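Local coordinates for beta-porphyranase A (Bacteroides plebeius, PDB 4AW7), which hydrolyses the sulfated red-algal polysaccharide porphyran at the (1->4) linkages between beta-D-galactopyranose and alpha-L-galactopyranose-6-sulfate, releasing mostly disaccharides, at residues Q112-G117 with E165-F170; M509-P514 with I569-G574. All coordinates share one frame; numbering follows the deposited sequence.

Contact 1: residues Q112-G117 with E165-F170; sequences QHIQGG and ELMVDF
Ile114 points its longer branch at Phe170 with CG1 trans to the backbone N (chi1 -169°) and runs extended to CD1, which is carried out of the loop and onto the helix. Phe170 sets CG opposite its own backbone N (chi1 -175°) and turns one ring face to that methyl: Ile114 CD1 lies 4.2 Å from the centroid of the Phe170 ring, 28° off the normal, a CH-pi contact. The same methyl lies between Leu166, Met167 and Phe170, with Ile114 CD1 3.9 Å from Met167 CG and 4.3 Å from Leu166 CG. Leu166 reaches past it to the loop backbone, its CD2 3.7 Å from Gln115 O. At the far end of the ring Phe170 CE1 approaches His113 O obliquely at 3.9 Å. An alanine in place of this phenylalanine would leave the Ile114 methyl without the ring face, and a gap would probably open beside His113 O. Gln115 OE1 accepts a hydrogen bond from Gly116 N at 2.8 Å, in the carbonyl plane, and another from Thr157 N. His113 itself turns away, bonding through ND1 to the O of substrate-binding His108, its side chain about 8 Å from a bound galactose. The contact packs a beta-to-alpha loop, between strand 104-106 and helix 120-132, on helix 160-179 of the (beta/alpha)8-type barrel that forms the GH86 catalytic domain.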
ATOM      1  N   GLN A 112      -1.294  19.142 -21.804  1.00 13.65           N
ATOM      2  CA  GLN A 112      -0.786  20.406 -21.271  1.00 14.39           C
ATOM      3  C   GLN A 112       0.487  20.260 -20.483  1.00 13.68           C
ATOM      4  O   GLN A 112       1.205  21.235 -20.260  1.00 14.70           O
ATOM      5  CB  GLN A 112      -1.863  21.078 -20.391  1.00 15.40           C
ATOM      6  CG  GLN A 112      -3.099  21.599 -21.164  1.00 18.88           C
ATOM      7  CD  GLN A 112      -4.151  20.568 -21.502  1.00 22.00           C
ATOM      8  OE1 GLN A 112      -4.174  19.486 -20.946  1.00 22.72           O
ATOM      9  NE2 GLN A 112      -5.031  20.901 -22.437  1.00 26.15           N
ATOM     10  N   HIS A 113       0.780  19.018 -20.068  1.00 11.66           N
ATOM     11  CA  HIS A 113       1.899  18.712 -19.216  1.00 11.03           C
ATOM     12  C   HIS A 113       3.012  17.946 -19.881  1.00 11.35           C
ATOM     13  O   HIS A 113       4.167  18.157 -19.584  1.00 11.60           O
ATOM     14  CB  HIS A 113       1.418  17.969 -17.960  1.00 10.50           C
ATOM     15  CG  HIS A 113       0.384  18.718 -17.186  1.00 11.24           C
ATOM     16  ND1 HIS A 113      -0.492  18.096 -16.322  1.00 11.46           N
ATOM     17  CD2 HIS A 113       0.080  20.043 -17.145  1.00 13.08           C
ATOM     18  CE1 HIS A 113      -1.285  19.013 -15.786  1.00 12.03           C
ATOM     19  NE2 HIS A 113      -0.974  20.197 -16.286  1.00 13.49           N
ATOM     20  N   ILE A 114       2.654  16.959 -20.710  1.00 10.73           N
ATOM     21  CA  ILE A 114       3.619  16.178 -21.459  1.00 10.79           C
ATOM     22  C   ILE A 114       3.060  16.011 -22.884  1.00 10.52           C
ATOM     23  O   ILE A 114       1.852  15.976 -23.065  1.00 11.12           O
ATOM     24  CB  ILE A 114       3.947  14.824 -20.808  1.00 10.47           C
ATOM     25  CG1 ILE A 114       5.159  14.149 -21.469  1.00 11.17           C
ATOM     26  CG2 ILE A 114       2.711  13.900 -20.777  1.00 11.90           C
ATOM     27  CD1 ILE A 114       5.658  12.894 -20.753  1.00 10.85           C
ATOM     28  N   GLN A 115       3.939  16.001 -23.883  1.00 10.74           N
ATOM     29  CA  GLN A 115       3.513  15.881 -25.278  1.00 11.08           C
ATOM     30  C   GLN A 115       4.704  15.433 -26.083  1.00 10.63           C
ATOM     31  O   GLN A 115       5.849  15.621 -25.698  1.00 11.74           O
ATOM     32  CB  GLN A 115       2.966  17.234 -25.784  1.00 11.36           C
ATOM     33  CG  GLN A 115       2.482  17.299 -27.236  1.00 12.76           C
ATOM     34  CD  GLN A 115       1.393  16.306 -27.539  1.00 11.51           C
ATOM     35  OE1 GLN A 115       1.651  15.099 -27.589  1.00 11.98           O
ATOM     36  NE2 GLN A 115       0.169  16.799 -27.779  1.00 13.61           N
ATOM     37  N   GLY A 116       4.437  14.819 -27.231  1.00 11.32           N
ATOM     38  CA  GLY A 116       5.518  14.502 -28.156  1.00 12.11           C
ATOM     39  C   GLY A 116       6.344  15.742 -28.453  1.00 11.58           C
ATOM     40  O   GLY A 116       5.812  16.841 -28.577  1.00 13.29           O
ATOM     41  N   GLY A 117       7.642  15.532 -28.535  1.00 12.40           N
ATOM     42  CA  GLY A 117       8.559  16.605 -28.894  1.00 13.55           C
ATOM     43  C   GLY A 117       9.058  17.418 -27.728  1.00 13.76           C
ATOM     44  O   GLY A 117       9.929  18.264 -27.884  1.00 15.35           O
ATOM     45  N   GLU A 165       7.764   5.186 -23.083  1.00 10.76           N
ATOM     46  CA  GLU A 165       9.174   5.466 -22.912  1.00 11.01           C
ATOM     47  C   GLU A 165       9.447   6.958 -22.652  1.00 10.99           C
ATOM     48  O   GLU A 165      10.270   7.319 -21.809  1.00 10.61           O
ATOM     49  CB  GLU A 165       9.992   4.950 -24.107  1.00 11.27           C
ATOM     50  CG  GLU A 165      10.034   3.442 -24.185  1.00 13.95           C
ATOM     51  CD  GLU A 165      10.598   2.882 -25.459  1.00 16.65           C
ATOM     52  OE1 GLU A 165      10.895   3.673 -26.375  1.00 21.16           O
ATOM     53  OE2 GLU A 165      10.717   1.651 -25.552  1.00 21.18           O
ATOM     54  N   LEU A 166       8.757   7.841 -23.365  1.00  9.89           N
ATOM     55  CA  LEU A 166       8.869   9.289 -23.136  1.00 10.39           C
ATOM     56  C   LEU A 166       8.409   9.639 -21.703  1.00  9.98           C
ATOM     57  O   LEU A 166       9.069  10.438 -21.015  1.00 10.33           O
ATOM     58  CB  LEU A 166       8.047  10.055 -24.186  1.00 10.10           C
ATOM     59  CG  LEU A 166       8.034  11.592 -24.061  1.00 11.13           C
ATOM     60  CD1 LEU A 166       9.485  12.133 -24.174  1.00 14.99           C
ATOM     61  CD2 LEU A 166       7.136  12.186 -25.107  1.00 11.98           C
ATOM     62  N   MET A 167       7.326   9.041 -21.244  1.00  9.56           N
ATOM     63  CA  MET A 167       6.828   9.293 -19.876  1.00  9.17           C
ATOM     64  C   MET A 167       7.865   8.845 -18.846  1.00  9.53           C
ATOM     65  O   MET A 167       8.082   9.532 -17.838  1.00 10.19           O
ATOM     66  CB  MET A 167       5.512   8.557 -19.716  1.00  9.38           C
ATOM     67  CG  MET A 167       4.369   9.191 -20.451  1.00  8.93           C
ATOM     68  SD  MET A 167       2.940   8.066 -20.588  1.00  9.84           S
ATOM     69  CE  MET A 167       1.625   9.244 -20.964  1.00 10.75           C
ATOM     70  N   VAL A 168       8.500   7.718 -19.089  1.00  9.47           N
ATOM     71  CA  VAL A 168       9.540   7.243 -18.194  1.00  9.26           C
ATOM     72  C   VAL A 168      10.752   8.176 -18.223  1.00  9.78           C
ATOM     73  O   VAL A 168      11.342   8.467 -17.183  1.00  9.97           O
ATOM     74  CB  VAL A 168       9.914   5.785 -18.473  1.00 10.13           C
ATOM     75  CG1 VAL A 168      11.077   5.309 -17.602  1.00 11.55           C
ATOM     76  CG2 VAL A 168       8.679   4.870 -18.250  1.00 10.83           C
ATOM     77  N   ASP A 169      11.133   8.675 -19.415  1.00 10.29           N
ATOM     78  CA  ASP A 169      12.243   9.606 -19.525  1.00 10.59           C
ATOM     79  C   ASP A 169      11.953  10.923 -18.786  1.00 10.28           C
ATOM     80  O   ASP A 169      12.857  11.536 -18.222  1.00 11.41           O
ATOM     81  CB  ASP A 169      12.551   9.866 -21.001  1.00 10.91           C
ATOM     82  CG  ASP A 169      13.220   8.711 -21.686  1.00 13.45           C
ATOM     83  OD1 ASP A 169      13.760   7.796 -21.024  1.00 15.00           O
ATOM     84  OD2 ASP A 169      13.230   8.730 -22.958  1.00 17.08           O
ATOM     85  N   PHE A 170      10.700  11.351 -18.811  1.00 10.02           N
ATOM     86  CA  PHE A 170      10.225  12.538 -18.083  1.00  9.95           C
ATOM     87  C   PHE A 170      10.451  12.301 -16.587  1.00  9.75           C
ATOM     88  O   PHE A 170      11.091  13.123 -15.907  1.00 10.46           O
ATOM     89  CB  PHE A 170       8.758  12.735 -18.464  1.00  9.62           C
ATOM     90  CG  PHE A 170       8.060  13.963 -17.934  1.00 10.09           C
ATOM     91  CD1 PHE A 170       8.058  15.143 -18.636  1.00 11.13           C
ATOM     92  CD2 PHE A 170       7.272  13.885 -16.792  1.00 10.31           C
ATOM     93  CE1 PHE A 170       7.326  16.226 -18.209  1.00 11.64           C
ATOM     94  CE2 PHE A 170       6.524  14.937 -16.372  1.00 10.34           C
ATOM     95  CZ  PHE A 170       6.565  16.136 -17.064  1.00 10.88           C
TER

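Contact 2: residues M509-P514 with I569-G574; sequences MSIGRP and ITFSDG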
ATOM      1  N   MET A 509       5.866 -17.120  -1.521  1.00  8.25           N
ATOM      2  CA  MET A 509       6.002 -17.675  -2.863  1.00  8.42           C
ATOM      3  C   MET A 509       4.959 -17.030  -3.761  1.00  8.42           C
ATOM      4  O   MET A 509       3.763 -17.302  -3.576  1.00  8.88           O
ATOM      5  CB  MET A 509       5.776 -19.187  -2.784  1.00  9.46           C
ATOM      6  CG  MET A 509       5.717 -19.884  -4.105  1.00 10.28           C
ATOM      7  SD  MET A 509       5.398 -21.644  -4.065  1.00 15.70           S
ATOM      8  CE  MET A 509       3.712 -21.648  -3.475  1.00 20.20           C
ATOM      9  N   SER A 510       5.404 -16.209  -4.703  1.00  8.28           N
ATOM     10  CA  SER A 510       4.479 -15.555  -5.628  1.00  8.14           C
ATOM     11  C   SER A 510       4.529 -16.236  -6.979  1.00  8.41           C
ATOM     12  O   SER A 510       5.628 -16.435  -7.527  1.00  9.65           O
ATOM     13  CB  SER A 510       4.743 -14.052  -5.731  1.00  8.94           C
ATOM     14  OG  SER A 510       4.517 -13.355  -4.501  1.00  8.65           O
ATOM     15  N   ILE A 511       3.320 -16.526  -7.477  1.00  8.40           N
ATOM     16  CA  ILE A 511       3.170 -17.225  -8.755  1.00  8.84           C
ATOM     17  C   ILE A 511       2.103 -16.537  -9.584  1.00  8.87           C
ATOM     18  O   ILE A 511       1.114 -16.020  -9.074  1.00  9.17           O
ATOM     19  CB  ILE A 511       2.853 -18.730  -8.582  1.00  9.46           C
ATOM     20  CG1 ILE A 511       1.566 -18.938  -7.812  1.00 10.36           C
ATOM     21  CG2 ILE A 511       4.035 -19.447  -7.907  1.00 11.21           C
ATOM     22  CD1 ILE A 511       1.104 -20.435  -7.721  1.00 12.81           C
ATOM     23  N   GLY A 512       2.327 -16.548 -10.903  1.00  9.21           N
ATOM     24  CA  GLY A 512       1.320 -16.173 -11.902  1.00  9.34           C
ATOM     25  C   GLY A 512       1.148 -17.385 -12.801  1.00 10.12           C
ATOM     26  O   GLY A 512       2.079 -17.774 -13.507  1.00 10.67           O
ATOM     27  N   ARG A 513      -0.042 -17.977 -12.764  1.00 10.13           N
ATOM     28  CA  ARG A 513      -0.302 -19.188 -13.563  1.00 11.07           C
ATOM     29  C   ARG A 513      -1.769 -19.175 -13.963  1.00 11.15           C
ATOM     30  O   ARG A 513      -2.611 -18.593 -13.294  1.00 10.96           O
ATOM     31  CB  ARG A 513      -0.047 -20.476 -12.747  1.00 11.33           C
ATOM     32  CG  ARG A 513       1.272 -20.555 -11.981  1.00 11.71           C
ATOM     33  CD  ARG A 513       1.543 -21.928 -11.511  1.00 12.12           C
ATOM     34  NE  ARG A 513       2.020 -22.756 -12.633  1.00 13.11           N
ATOM     35  CZ  ARG A 513       2.094 -24.093 -12.642  1.00 12.80           C
ATOM     36  NH1 ARG A 513       1.602 -24.798 -11.653  1.00 12.73           N
ATOM     37  NH2 ARG A 513       2.581 -24.706 -13.714  1.00 13.72           N
ATOM     38  N   PRO A 514      -2.109 -19.886 -15.059  1.00 12.43           N
ATOM     39  CA  PRO A 514      -3.527 -20.138 -15.313  1.00 12.54           C
ATOM     40  C   PRO A 514      -4.252 -20.611 -14.057  1.00 12.94           C
ATOM     41  O   PRO A 514      -3.650 -21.384 -13.292  1.00 13.64           O
ATOM     42  CB  PRO A 514      -3.498 -21.240 -16.379  1.00 13.75           C
ATOM     43  CG  PRO A 514      -2.227 -20.966 -17.122  1.00 14.83           C
ATOM     44  CD  PRO A 514      -1.232 -20.611 -15.989  1.00 13.62           C
ATOM     45  N   ILE A 569      11.774 -25.609  -5.553  1.00 15.69           N
ATOM     46  CA  ILE A 569      10.353 -25.911  -5.682  1.00 15.52           C
ATOM     47  C   ILE A 569      10.090 -26.612  -7.031  1.00 15.64           C
ATOM     48  O   ILE A 569      10.734 -26.291  -8.022  1.00 16.32           O
ATOM     49  CB  ILE A 569       9.428 -24.686  -5.450  1.00 16.74           C
ATOM     50  CG1 ILE A 569       9.531 -23.693  -6.577  1.00 18.07           C
ATOM     51  CG2 ILE A 569       9.737 -24.007  -4.132  1.00 17.91           C
ATOM     52  CD1 ILE A 569       8.516 -22.532  -6.409  1.00 19.01           C
ATOM     53  N   THR A 570       9.149 -27.540  -7.013  1.00 15.77           N
ATOM     54  CA  THR A 570       8.819 -28.296  -8.223  1.00 16.43           C
ATOM     55  C   THR A 570       7.307 -28.394  -8.364  1.00 15.65           C
ATOM     56  O   THR A 570       6.615 -28.880  -7.485  1.00 17.23           O
ATOM     57  CB  THR A 570       9.498 -29.697  -8.247  1.00 16.85           C
ATOM     58  OG1 THR A 570      10.893 -29.556  -7.967  1.00 20.19           O
ATOM     59  CG2 THR A 570       9.306 -30.324  -9.652  1.00 20.41           C
ATOM     60  N   PHE A 571       6.805 -27.940  -9.518  1.00 16.18           N
ATOM     61  CA  PHE A 571       5.410 -28.087  -9.882  1.00 15.74           C
ATOM     62  C   PHE A 571       5.279 -29.319 -10.780  1.00 16.46           C
ATOM     63  O   PHE A 571       6.158 -29.574 -11.603  1.00 17.60           O
ATOM     64  CB  PHE A 571       4.902 -26.849 -10.639  1.00 15.39           C
ATOM     65  CG  PHE A 571       4.956 -25.573  -9.833  1.00 15.20           C
ATOM     66  CD1 PHE A 571       6.138 -24.866  -9.690  1.00 13.95           C
ATOM     67  CD2 PHE A 571       3.824 -25.133  -9.182  1.00 14.29           C
ATOM     68  CE1 PHE A 571       6.195 -23.695  -8.934  1.00 13.62           C
ATOM     69  CE2 PHE A 571       3.874 -23.923  -8.409  1.00 13.61           C
ATOM     70  CZ  PHE A 571       5.047 -23.259  -8.302  1.00 13.34           C
ATOM     71  N   SER A 572       4.143 -29.966 -10.671  1.00 16.88           N
ATOM     72  CA  SER A 572       3.892 -31.177 -11.475  1.00 17.92           C
ATOM     73  C   SER A 572       3.452 -30.867 -12.904  1.00 18.30           C
ATOM     74  O   SER A 572       3.460 -31.772 -13.784  1.00 19.87           O
ATOM     75  CB  SER A 572       2.854 -32.004 -10.765  1.00 19.52           C
ATOM     76  OG  SER A 572       1.628 -31.346 -10.639  1.00 21.77           O
ATOM     77  N   ASP A 573       3.065 -29.613 -13.138  1.00 18.02           N
ATOM     78  CA  ASP A 573       2.569 -29.155 -14.433  1.00 17.01           C
ATOM     79  C   ASP A 573       3.355 -27.964 -14.942  1.00 17.25           C
ATOM     80  O   ASP A 573       4.069 -27.303 -14.183  1.00 17.47           O
ATOM     81  CB  ASP A 573       1.060 -28.892 -14.348  1.00 16.27           C
ATOM     82  CG  ASP A 573       0.667 -27.885 -13.263  1.00 16.10           C
ATOM     83  OD1 ASP A 573       1.525 -27.469 -12.478  1.00 17.15           O
ATOM     84  OD2 ASP A 573      -0.548 -27.566 -13.155  1.00 18.78           O
ATOM     85  N   GLY A 574       3.213 -27.670 -16.222  1.00 17.39           N
ATOM     86  CA  GLY A 574       3.925 -26.595 -16.879  1.00 16.61           C
ATOM     87  C   GLY A 574       3.079 -25.345 -17.048  1.00 16.16           C
ATOM     88  O   GLY A 574       1.846 -25.416 -17.058  1.00 16.37           O
TER
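The Arg513 guanidinium has the Phe571 ring over one face, while Asp573 and the start of Gly574 occupy its edge. The planes of guanidinium and ring are inclined by 57°, so this is no parallel stack; Arg513 NH1 comes closest, 3.3 Å from Phe571 CD2, and approaches the ring obliquely. At the edge, NH1 and NH2 grip Asp573 end-on. Arg513 NH1 gives the salt bridge, 2.8 Å to Asp573 OD1 and nearly in the guanidinium plane, though it meets the carboxylate from above that group's own plane. Arg513 NH2 bonds to the backbone Asp573 O at 3.0 Å, from well above the carbonyl plane, and adds a weak bond to OD1. The arginine thus ties down both the side chain and the main chain of the turn; a bend at chi3 (77°) swings its end group round to them. Ser518 joins the cluster, its O accepting from Arg513 NH1 and its N donating to Asp573 OD2, and Gly575 O takes Arg513 NH2.

Away from the arginine the contact is apolar. Ile511 CG2 meets Phe571 CZ at 4.0 Å, and beyond it Met509 SD lies 4.0 Å from Ile569 CD1. These side chains fill the interface between the two sheets of a beta-sandwich, Phe571 from just past the end of strand 563-570: strand 503-514, hydrogen-bonded between strands 577-589 and 546-555, belongs to one sheet, and strand 563-570 to the other. Val578 of strand 577-589 touches Ile569 and Phe571, Phe547 of strand 546-555 touches Ile511, and Ser510 turns to helix 245-262.

Overall arrangement
From the N terminus, the chain first reaches contact 1, where the loop after strand 104-106 meets helix 160-179; its closure spans 47 residues that include helix 120-132 and strand 136-142. The chain then runs through the remaining catalytic strands and the sheets that follow before contact 2 opens at strand 503-514, closing 54 residues later at the end of strand 563-570 and in the turn after it, with no helix between. The two closures are in series, neither nested nor crossed. The centres of contact 1 and contact 2 are about 38 Å apart. Contact 1 ties loop to helix beside the parallel catalytic sheet, whereas contact 2 joins two sheets of the C-terminal region.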